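Local coordinates for protein formylmethanofuran--tetrahydromethanopterin formyltransferase (Methanosarcina barkeri, PDB 1M5S) that catalyses the reversible transfer of a formyl group from formylmethanofuran to tetrahydromethanopterin, a step of methanogenesis from carbon dioxide, as a homotetramer, at residues Lys30-Val35 with Thr98-Ala103; Thr45-Ile48 with Ala52-Gly55; Ala60-Ser63 with Arg69-Val72; Phe79-Leu84 with Ala111-Asn116. One frame throughout, in Å; residues are numbered along the deposited sequence. Where two conformers were deposited one is given.

Contact 1 of 4, residues Lys30-Val35 with Thr98-Ala103; sequences KRWALV and TAPTTA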
loop_
_atom_site.group_PDB
_atom_site.type_symbol
_atom_site.label_atom_id
_atom_site.label_comp_id
_atom_site.label_asym_id
_atom_site.label_seq_id
_atom_site.Cartn_x
_atom_site.Cartn_y
_atom_site.Cartn_z
ATOM N N LYS A 30 -0.697 0.979 12.176
ATOM C CA LYS A 30 -1.702 1.370 11.184
ATOM C C LYS A 30 -2.054 0.217 10.251
ATOM O O LYS A 30 -3.226 -0.047 9.987
ATOM C CB LYS A 30 -1.189 2.537 10.337
ATOM C CG LYS A 30 -1.313 3.904 10.991
ATOM C CD LYS A 30 -0.894 5.014 10.024
ATOM C CE LYS A 30 -1.842 5.105 8.831
ATOM N NZ LYS A 30 -1.155 5.465 7.554
ATOM N N ARG A 31 -1.024 -0.440 9.743
ATOM C CA ARG A 31 -1.187 -1.505 8.772
ATOM C C ARG A 31 -2.017 -2.684 9.338
ATOM O O ARG A 31 -2.817 -3.309 8.627
ATOM C CB ARG A 31 0.187 -1.970 8.334
ATOM C CG ARG A 31 0.125 -3.187 7.443
ATOM C CD ARG A 31 -0.084 -4.462 8.238
ATOM N NE ARG A 31 0.266 -5.647 7.469
ATOM C CZ ARG A 31 1.515 -5.987 7.140
ATOM N NH1 ARG A 31 2.561 -5.241 7.517
ATOM N NH2 ARG A 31 1.821 -7.074 6.421
ATOM N N TRP A 32 -1.842 -2.997 10.614
ATOM C CA TRP A 32 -2.565 -4.135 11.232
ATOM C C TRP A 32 -3.989 -3.732 11.619
ATOM O O TRP A 32 -4.892 -4.575 11.723
ATOM C CB TRP A 32 -1.798 -4.656 12.443
ATOM C CG TRP A 32 -0.577 -5.448 11.998
ATOM C CD1 TRP A 32 0.704 -5.163 12.252
ATOM C CD2 TRP A 32 -0.623 -6.632 11.219
ATOM N NE1 TRP A 32 1.490 -6.151 11.580
ATOM C CE2 TRP A 32 0.692 -6.992 10.964
ATOM C CE3 TRP A 32 -1.659 -7.412 10.687
ATOM C CZ2 TRP A 32 1.047 -8.077 10.155
ATOM C CZ3 TRP A 32 -1.291 -8.519 9.893
ATOM C CH2 TRP A 32 -0.002 -8.832 9.636
ATOM N N ALA A 33 -4.182 -2.450 11.904
ATOM C CA ALA A 33 -5.516 -1.940 12.185
ATOM C C ALA A 33 -6.342 -1.927 10.888
ATOM O O ALA A 33 -7.515 -2.293 10.897
ATOM C CB ALA A 33 -5.427 -0.534 12.786
ATOM N N LEU A 34 -5.693 -1.629 9.760
ATOM C CA LEU A 34 -6.376 -1.605 8.469
ATOM C C LEU A 34 -6.707 -2.996 7.948
ATOM O O LEU A 34 -7.762 -3.199 7.358
ATOM C CB LEU A 34 -5.552 -0.855 7.420
ATOM C CG LEU A 34 -6.202 -0.698 6.035
ATOM C CD1 LEU A 34 -7.488 0.128 6.141
ATOM C CD2 LEU A 34 -5.222 -0.026 5.079
ATOM N N VAL A 35 -5.810 -3.953 8.165
ATOM C CA VAL A 35 -6.089 -5.349 7.837
ATOM C C VAL A 35 -7.366 -5.862 8.520
ATOM O O VAL A 35 -8.254 -6.400 7.854
ATOM C CB VAL A 35 -4.893 -6.257 8.224
ATOM C CG1 VAL A 35 -5.293 -7.728 8.159
ATOM C CG2 VAL A 35 -3.733 -6.000 7.291
ATOM N N THR A 98 -9.840 -12.503 15.859
ATOM C CA THR A 98 -8.926 -13.433 15.199
ATOM C C THR A 98 -7.756 -12.742 14.490
ATOM O O THR A 98 -6.842 -13.409 13.996
ATOM C CB THR A 98 -9.678 -14.264 14.159
ATOM O OG1 THR A 98 -10.282 -13.386 13.201
ATOM C CG2 THR A 98 -10.759 -15.090 14.828
ATOM N N ALA A 99 -7.821 -11.416 14.390
ATOM C CA ALA A 99 -6.810 -10.638 13.678
ATOM C C ALA A 99 -5.677 -10.209 14.611
ATOM O O ALA A 99 -5.906 -9.903 15.780
ATOM C CB ALA A 99 -7.457 -9.412 13.041
ATOM N N PRO A 100 -4.433 -10.180 14.097
ATOM C CA PRO A 100 -3.249 -9.817 14.883
ATOM C C PRO A 100 -3.324 -8.452 15.575
ATOM O O PRO A 100 -3.578 -7.433 14.938
ATOM C CB PRO A 100 -2.120 -9.855 13.855
ATOM C CG PRO A 100 -2.574 -10.852 12.858
ATOM C CD PRO A 100 -4.060 -10.616 12.740
ATOM N N THR A 101 -3.017 -8.460 16.869
ATOM C CA THR A 101 -2.773 -7.279 17.701
ATOM C C THR A 101 -3.954 -6.348 17.960
ATOM O O THR A 101 -3.784 -5.295 18.578
ATOM C CB THR A 101 -1.585 -6.416 17.178
ATOM O OG1 THR A 101 -2.026 -5.561 16.110
ATOM C CG2 THR A 101 -0.449 -7.302 16.693
ATOM N N THR A 102 -5.151 -6.756 17.556
ATOM C CA THR A 102 -6.306 -5.874 17.643
ATOM C C THR A 102 -6.867 -5.716 19.052
ATOM O O THR A 102 -6.737 -6.606 19.893
ATOM C CB THR A 102 -7.430 -6.362 16.739
ATOM O OG1 THR A 102 -7.689 -7.744 17.008
ATOM C CG2 THR A 102 -7.043 -6.194 15.284
ATOM N N ALA A 103 -7.411 -4.534 19.321
ATOM C CA ALA A 103 -8.302 -4.313 20.461
ATOM C C ALA A 103 -9.543 -3.609 19.925
ATOM O O ALA A 103 -9.485 -2.953 18.886
ATOM C CB ALA A 103 -7.618 -3.449 21.519
HETATM O O HOH W 1 -4.972 -7.267 12.245
#
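Trp-32 and Pro-100 are the closest residues of the two backbones, with CA atoms 6.8 Å apart. Trp-32 lies in the first turn of helix 30-41. Pro-100 and Thr-101 are the central pair of a type II beta turn from Ala-99 to Thr-102, just before strand 103-106. The contact thus joins a helix to a beta turn in an alpha/beta sandwich. One face of the Trp-32 ring meets Pro-100 near the rim, with CB 4.0 Å from Trp-32 CE3 and CG 4.0 Å from Trp-32 CZ3. The opposite face is covered by Arg-31 CD of the same helix. Trp-32 CG stands anti to its carbonyl carbon, beside the backbone N (chi1 -74°), on the side of Pro-100. The Arg-31 guanidinium also forms a salt bridge with Glu-181 of the second subunit. Thr-101 OG1 sits 3.8 Å from Trp-32 CB. The same hydroxyl gives a 2.7 Å hydrogen bond to Pro-100 O, from above the carbonyl plane (36° out of it) and not on a lone pair. It is also bonded to Ala-28 N. A valine at Thr-101 has no hydroxyl and would probably leave Ala-28 N without this partner and the turn without its internal side-chain bond. One water links the backbones, donating to Trp-32 O at 2.7 Å and to Pro-100 O at 3.0 Å.

Contact 2 of 4, residues Thr45-Ile48 with Ala52-Gly55; sequences TSVI and AEAG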
loop_
_atom_site.group_PDB
_atom_site.type_symbol
_atom_site.label_atom_id
_atom_site.label_comp_id
_atom_site.label_asym_id
_atom_site.label_seq_id
_atom_site.Cartn_x
_atom_site.Cartn_y
_atom_site.Cartn_z
ATOM N N THR A 45 -21.507 -4.378 0.976
ATOM C CA THR A 45 -21.708 -3.202 0.128
ATOM C C THR A 45 -23.145 -2.670 0.190
ATOM O O THR A 45 -23.360 -1.458 0.108
ATOM C CB THR A 45 -21.320 -3.486 -1.361
ATOM O OG1 THR A 45 -22.164 -4.508 -1.905
ATOM C CG2 THR A 45 -19.862 -3.931 -1.469
ATOM N N SER A 46 -24.093 -3.559 0.491
ATOM C CA SER A 46 -25.525 -3.246 0.425
ATOM C C SER A 46 -26.355 -4.289 1.185
ATOM O O SER A 46 -26.313 -5.471 0.842
ATOM C CB SER A 46 -25.979 -3.189 -1.047
ATOM O OG SER A 46 -27.354 -2.850 -1.166
ATOM N N VAL A 47 -27.137 -3.837 2.173
ATOM C CA VAL A 47 -27.951 -4.732 3.024
ATOM C C VAL A 47 -29.081 -5.397 2.239
ATOM O O VAL A 47 -29.826 -6.227 2.764
ATOM C CB VAL A 47 -28.599 -3.981 4.228
ATOM C CG1 VAL A 47 -27.561 -3.681 5.288
ATOM C CG2 VAL A 47 -29.257 -2.692 3.762
ATOM N N ILE A 48 -29.177 -5.051 0.963
ATOM C CA ILE A 48 -30.249 -5.525 0.119
ATOM C C ILE A 48 -29.858 -6.876 -0.534
ATOM O O ILE A 48 -30.657 -7.481 -1.260
ATOM C CB ILE A 48 -30.614 -4.407 -0.915
ATOM C CG1 ILE A 48 -32.047 -3.928 -0.669
ATOM C CG2 ILE A 48 -30.402 -4.883 -2.353
ATOM C CD1 ILE A 48 -32.147 -2.523 -0.105
ATOM N N ALA A 52 -24.506 -7.165 5.662
ATOM C CA ALA A 52 -24.577 -5.819 6.224
ATOM C C ALA A 52 -24.087 -4.777 5.229
ATOM O O ALA A 52 -23.753 -5.096 4.084
ATOM C CB ALA A 52 -23.753 -5.736 7.509
ATOM N N GLU A 53 -24.166 -3.518 5.645
ATOM C CA GLU A 53 -23.495 -2.429 4.949
ATOM C C GLU A 53 -22.422 -1.892 5.879
ATOM O O GLU A 53 -22.724 -1.418 6.972
ATOM C CB GLU A 53 -24.487 -1.314 4.612
ATOM C CG GLU A 53 -25.001 -1.347 3.187
ATOM C CD GLU A 53 -26.211 -0.441 2.975
ATOM O OE1 GLU A 53 -26.225 0.685 3.518
ATOM O OE2 GLU A 53 -27.154 -0.868 2.271
ATOM N N ALA A 54 -21.168 -1.961 5.448
ATOM C CA ALA A 54 -20.064 -1.642 6.337
ATOM C C ALA A 54 -18.906 -0.981 5.600
ATOM O O ALA A 54 -18.773 -1.088 4.380
ATOM C CB ALA A 54 -19.592 -2.911 7.042
ATOM N N GLY A 55 -18.063 -0.295 6.356
ATOM C CA GLY A 55 -16.894 0.313 5.759
ATOM C C GLY A 55 -16.073 1.097 6.756
ATOM O O GLY A 55 -16.469 1.303 7.911
#
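The carboxylate of Glu-53 is the flat group that meets the other segment, where Val-47 N reaches OE2 on its anti side, 22° out of the carboxylate plane. This is a short loop closed by a bond from side chain to main chain, and it leads into strand 53-60 of the alpha/beta sandwich. The hydrogen bond is 3.0 Å from Val-47 N to Glu-53 OE2 and nearly straight at 168°. The other oxygen, OE1, is bonded to Asn-250 ND2, so both ends of the carboxylate are held. The glutamate chain is extended beyond CG and passes beside the loop backbone, with Glu-53 CG 3.4 Å from Ser-46 CA. Val-47 crosses it at about a right angle. Its two methyl groups meet different parts of the partner. CG1 packs on the peptide between Ala-52 and Glu-53, 3.4 Å from Glu-53 N. CG2 lies between the backbone N and carbonyl carbon of its own residue and comes within 3.2 Å of Glu-53 OE2. The loop also reaches the tetramer interface, where Thr-45 OG1 is bonded to Gln-94 O of the second subunit. Not every buried polar atom is served. Ser-46 N and Ala-52 O have no partner in the model and stand 3.9 Å from each other, too far apart to bond.

Contact 3 of 4, residues Ala60-Ser63 with Arg69-Val72; sequences ASPS and RPGV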
loop_
_atom_site.group_PDB
_atom_site.type_symbol
_atom_site.label_atom_id
_atom_site.label_comp_id
_atom_site.label_asym_id
_atom_site.label_seq_id
_atom_site.Cartn_x
_atom_site.Cartn_y
_atom_site.Cartn_z
ATOM N N ALA A 60 -7.907 6.332 13.024
ATOM C CA ALA A 60 -7.786 6.917 14.351
ATOM C C ALA A 60 -6.326 7.147 14.712
ATOM O O ALA A 60 -5.504 6.235 14.614
ATOM C CB ALA A 60 -8.428 6.014 15.372
ATOM N N SER A 61 -6.018 8.370 15.132
ATOM C CA SER A 61 -4.685 8.738 15.586
ATOM C C SER A 61 -4.378 8.063 16.916
ATOM O O SER A 61 -5.264 7.905 17.751
ATOM C CB SER A 61 -4.597 10.261 15.750
ATOM O OG SER A 61 -3.368 10.653 16.333
ATOM N N PRO A 62 -3.095 7.731 17.161
ATOM C CA PRO A 62 -2.668 7.255 18.481
ATOM C C PRO A 62 -2.968 8.269 19.596
ATOM O O PRO A 62 -3.085 7.905 20.767
ATOM C CB PRO A 62 -1.167 7.031 18.306
ATOM C CG PRO A 62 -0.989 6.825 16.856
ATOM C CD PRO A 62 -1.971 7.740 16.209
ATOM N N SER A 63 -3.116 9.535 19.217
ATOM C CA SER A 63 -3.317 10.607 20.181
ATOM C C SER A 63 -4.778 10.742 20.606
ATOM O O SER A 63 -5.096 11.556 21.469
ATOM C CB SER A 63 -2.812 11.934 19.605
ATOM O OG SER A 63 -3.645 12.387 18.551
ATOM N N ARG A 69 -2.989 3.813 20.786
ATOM C CA ARG A 69 -2.464 3.011 19.668
ATOM C C ARG A 69 -3.144 3.425 18.364
ATOM O O ARG A 69 -4.242 4.001 18.373
ATOM C CB ARG A 69 -2.764 1.527 19.889
ATOM C CG ARG A 69 -1.910 0.888 20.984
ATOM C CD ARG A 69 -1.825 -0.635 20.861
ATOM N NE ARG A 69 -3.142 -1.281 20.729
ATOM C CZ ARG A 69 -3.315 -2.570 20.402
ATOM N NH1 ARG A 69 -2.266 -3.370 20.166
ATOM N NH2 ARG A 69 -4.513 -3.160 20.284
ATOM N N PRO A 70 -2.488 3.203 17.225
ATOM C CA PRO A 70 -3.195 3.513 15.971
ATOM C C PRO A 70 -4.482 2.697 15.830
ATOM O O PRO A 70 -4.534 1.541 16.253
ATOM C CB PRO A 70 -2.174 3.133 14.907
ATOM C CG PRO A 70 -1.437 1.975 15.575
ATOM C CD PRO A 70 -1.202 2.543 16.951
ATOM N N GLY A 71 -5.529 3.294 15.261
ATOM C CA GLY A 71 -6.762 2.548 15.053
ATOM C C GLY A 71 -7.557 2.946 13.820
ATOM O O GLY A 71 -7.115 3.768 13.019
ATOM N N VAL A 72 -8.680 2.263 13.611
ATOM C CA VAL A 72 -9.589 2.540 12.496
ATOM C C VAL A 72 -11.024 2.480 13.027
ATOM O O VAL A 72 -11.408 1.504 13.676
ATOM C CB VAL A 72 -9.458 1.493 11.351
ATOM C CG1 VAL A 72 -10.359 1.875 10.193
ATOM C CG2 VAL A 72 -8.018 1.387 10.879
#
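Ala-60 and Gly-71 form an antiparallel hydrogen-bonded pair with CA atoms 4.5 Å apart. They sit where strand 53-60 ends and strand 71-78 begins, so the contact closes a beta hairpin. Two backbone bonds hold the pair. Ala-60 N donates to Gly-71 O at 2.7 Å, from well above the carbonyl plane (56° out of it). Gly-71 N donates to Ala-60 O at 3.0 Å and is almost straight at 172°. Ala-60 CB leans over the partner strand, 3.5 Å from Gly-71 O. Gly-71 has no side chain on the face that carries the Ala-60 methyl, which is consistent with the short CA-CA distance of the pair.

Beyond the pair, both strands give way to loop. Pro-62 lies against the peptide joining Arg-69 to Pro-70. Its CG is 3.9 Å from Pro-70 N, and the two proline rings meet loosely through Pro-62 CG and Pro-70 CD. The guanidinium group of Arg-69 forms a salt bridge with Asp-67 through NE, while NH2 is bonded to Thr-101 O and Thr-26 OG1. Ser-61 starts an ST turn. Its OG, anti to the backbone N (chi1 173°), reaches forward to Ser-63 and is also bonded to Glu-189 of the third subunit. Ser-61 OG takes two bonds from one residue, from Ser-63 N at 3.1 Å and from Ser-63 OG at 2.8 Å.

Contact 4 of 4, residues Phe79-Leu84 with Ala111-Asn116; sequences FKYEAL and AEKQDN. Unlike the reference sequence in segment 111-116: Asp-115 (reference Phe).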
loop_
_atom_site.group_PDB
_atom_site.type_symbol
_atom_site.label_atom_id
_atom_site.label_comp_id
_atom_site.label_asym_id
_atom_site.label_seq_id
_atom_site.Cartn_x
_atom_site.Cartn_y
_atom_site.Cartn_z
ATOM N N PHE A 79 -30.694 -2.727 8.703
ATOM C CA PHE A 79 -32.034 -2.159 8.858
ATOM C C PHE A 79 -32.609 -2.318 10.261
ATOM O O PHE A 79 -33.006 -1.332 10.876
ATOM C CB PHE A 79 -32.996 -2.742 7.818
ATOM C CG PHE A 79 -32.933 -2.045 6.488
ATOM C CD1 PHE A 79 -32.702 -0.671 6.423
ATOM C CD2 PHE A 79 -33.037 -2.766 5.300
ATOM C CE1 PHE A 79 -32.567 -0.019 5.196
ATOM C CE2 PHE A 79 -32.907 -2.127 4.062
ATOM C CZ PHE A 79 -32.669 -0.748 4.012
ATOM N N LYS A 80 -32.547 -3.532 10.801
ATOM C CA LYS A 80 -33.060 -3.803 12.143
ATOM C C LYS A 80 -31.952 -3.943 13.193
ATOM O O LYS A 80 -30.928 -4.566 12.930
ATOM C CB LYS A 80 -33.915 -5.069 12.115
ATOM C CG LYS A 80 -35.380 -4.808 11.802
ATOM C CD LYS A 80 -35.823 -5.498 10.521
ATOM C CE LYS A 80 -37.260 -5.126 10.182
ATOM N NZ LYS A 80 -37.462 -3.643 10.188
ATOM N N TYR A 81 -32.193 -3.415 14.395
ATOM C CA TYR A 81 -31.250 -3.500 15.519
ATOM C C TYR A 81 -30.851 -4.930 15.906
ATOM O O TYR A 81 -29.778 -5.143 16.473
ATOM C CB TYR A 81 -31.833 -2.818 16.759
ATOM C CG TYR A 81 -31.498 -1.349 16.919
ATOM C CD1 TYR A 81 -30.287 -0.825 16.467
ATOM C CD2 TYR A 81 -32.378 -0.493 17.579
ATOM C CE1 TYR A 81 -29.961 0.528 16.675
ATOM C CE2 TYR A 81 -32.069 0.851 17.789
ATOM C CZ TYR A 81 -30.863 1.356 17.337
ATOM O OH TYR A 81 -30.566 2.683 17.564
ATOM N N GLU A 82 -31.767 -5.878 15.716
ATOM C CA GLU A 82 -31.509 -7.290 15.997
ATOM C C GLU A 82 -30.417 -7.836 15.083
ATOM O O GLU A 82 -29.508 -8.543 15.531
ATOM C CB GLU A 82 -32.798 -8.102 15.808
ATOM C CG GLU A 82 -32.613 -9.624 15.795
ATOM C CD GLU A 82 -33.873 -10.371 15.363
ATOM O OE1 GLU A 82 -34.961 -10.082 15.911
ATOM O OE2 GLU A 82 -33.776 -11.253 14.479
ATOM N N ALA A 83 -30.529 -7.522 13.796
ATOM C CA ALA A 83 -29.550 -7.941 12.803
ATOM C C ALA A 83 -28.169 -7.330 13.055
ATOM O O ALA A 83 -27.151 -7.984 12.837
ATOM C CB ALA A 83 -30.044 -7.575 11.406
ATOM N N LEU A 84 -28.145 -6.103 13.569
ATOM C CA LEU A 84 -26.904 -5.381 13.837
ATOM C C LEU A 84 -26.047 -6.044 14.915
ATOM O O LEU A 84 -24.856 -6.271 14.705
ATOM C CB LEU A 84 -27.210 -3.938 14.244
ATOM C CG LEU A 84 -26.012 -2.986 14.246
ATOM C CD1 LEU A 84 -25.300 -3.080 12.900
ATOM C CD2 LEU A 84 -26.462 -1.560 14.523
ATOM N N ALA A 111 -24.080 6.884 23.213
ATOM C CA ALA A 111 -25.312 6.526 22.505
ATOM C C ALA A 111 -26.303 5.820 23.416
ATOM O O ALA A 111 -25.908 5.098 24.326
ATOM C CB ALA A 111 -24.996 5.643 21.315
ATOM N N GLU A 112 -27.591 5.955 23.110
ATOM C CA GLU A 112 -28.624 5.362 23.951
ATOM C C GLU A 112 -28.692 3.845 23.809
ATOM O O GLU A 112 -28.847 3.131 24.801
ATOM C CB GLU A 112 -29.993 5.973 23.643
ATOM C CG GLU A 112 -30.965 5.863 24.811
ATOM C CD GLU A 112 -32.412 5.939 24.377
ATOM O OE1 GLU A 112 -32.886 4.997 23.702
ATOM O OE2 GLU A 112 -33.079 6.936 24.726
ATOM N N LYS A 113 -28.601 3.356 22.576
ATOM C CA LYS A 113 -28.555 1.917 22.321
ATOM C C LYS A 113 -27.123 1.383 22.495
ATOM O O LYS A 113 -26.162 2.075 22.168
ATOM C CB LYS A 113 -29.062 1.625 20.908
ATOM C CG LYS A 113 -30.043 0.478 20.830
ATOM C CD LYS A 113 -29.331 -0.829 20.590
ATOM C CE LYS A 113 -30.318 -1.943 20.314
ATOM N NZ LYS A 113 -31.061 -2.338 21.537
ATOM N N GLN A 114 -26.993 0.221 23.136
ATOM C CA GLN A 114 -25.698 -0.419 23.389
ATOM C C GLN A 114 -25.816 -1.938 23.292
ATOM O O GLN A 114 -26.630 -2.553 23.985
ATOM C CB GLN A 114 -25.173 -0.063 24.783
ATOM C CG GLN A 114 -24.844 1.400 24.999
ATOM C CD GLN A 114 -23.566 1.828 24.312
ATOM O OE1 GLN A 114 -22.775 0.996 23.868
ATOM N NE2 GLN A 114 -23.349 3.138 24.232
ATOM N N ASP A 115 -25.007 -2.540 22.428
ATOM C CA ASP A 115 -24.940 -3.992 22.335
ATOM C C ASP A 115 -23.729 -4.464 23.143
ATOM O O ASP A 115 -22.663 -3.850 23.080
ATOM C CB ASP A 115 -24.818 -4.422 20.870
ATOM C CG ASP A 115 -26.026 -4.011 20.034
ATOM O OD1 ASP A 115 -25.914 -3.057 19.232
ATOM O OD2 ASP A 115 -27.089 -4.654 20.161
ATOM N N ASN A 116 -23.916 -5.482 23.980
ATOM C CA ASN A 116 -22.859 -5.907 24.903
ATOM C C ASN A 116 -21.897 -6.917 24.273
ATOM O O ASN A 116 -21.528 -7.918 24.892
ATOM C CB ASN A 116 -23.470 -6.455 26.209
ATOM C CG ASN A 116 -24.188 -7.795 26.025
ATOM O OD1 ASN A 116 -24.588 -8.175 24.914
ATOM N ND2 ASN A 116 -24.342 -8.526 27.129
#
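Aromatic contacts carry this meeting, between the Tyr-81 ring and the Lys-113 side chain. It joins the first turn of helix 81-95 to segment 111-116 at the surface of the alpha/beta sandwich. The first kind is CH-pi. Lys-113 CE lies over one face of the Tyr-81 ring, 3.8 Å from its centroid and 20° off the ring normal. The second kind is cation-pi. Lys-113 NZ is 5.0 Å from the same centroid and stands off-centre, so the methylene groups make the closer contact. Tyr-81 has a second cation-pi partner in Lys-19.

Apolar packing follows the length of the two side chains, which run past each other in opposite directions. Lys-113 CB is near the phenol end, 3.8 Å from Tyr-81 OH. Lys-113 CG lies 3.7 Å from Tyr-81 CZ. Further on, Lys-113 CE is 3.6 Å from Tyr-81 CG. A bend at chi2 (-91°) lays the lysine chain along the ring. A leucine in place of Tyr-81 has no ring and would probably leave the Lys-113 methylenes without a flat face to lie on, and Lys-113 and Lys-19 without their aromatic partner.

The hydrogen bonds here stay on one side of the contact. Leu-84 N is bonded to Lys-80 O, the N-cap residue, in the first turn of the helix. The Gln-114 amide is held by the chain before it, OE1 by Asn-106 ND2 and NE2 by Leu-108 O. Within its own segment, Gln-114 NE2 also donates to Ala-111 O at 3.2 Å, with an N-H...O angle of 150°.

Overall arrangement
All four contacts belong to the first half of the chain. Contact 1 spans residues 30 to 103, and contacts 2 and 3 fall in series between its segments. Contact 4 crosses it, opening at 79 and closing at 116. Contacts 2 and 3 mark the two far ends of the pairing of strands 53-60 and 71-78, with centres about 25 Å apart. Contact 3 touches contact 1, about 11 Å away between centres. Contact 2 meets contact 4 where Val-47 packs on Phe-79. Contacts 1 and 2 also reach the second subunit, and contacts 1 and 3 the third. Contacts 1, 2 and 3 thus lie at subunit interfaces of the tetramer, while contact 4 touches no other chain.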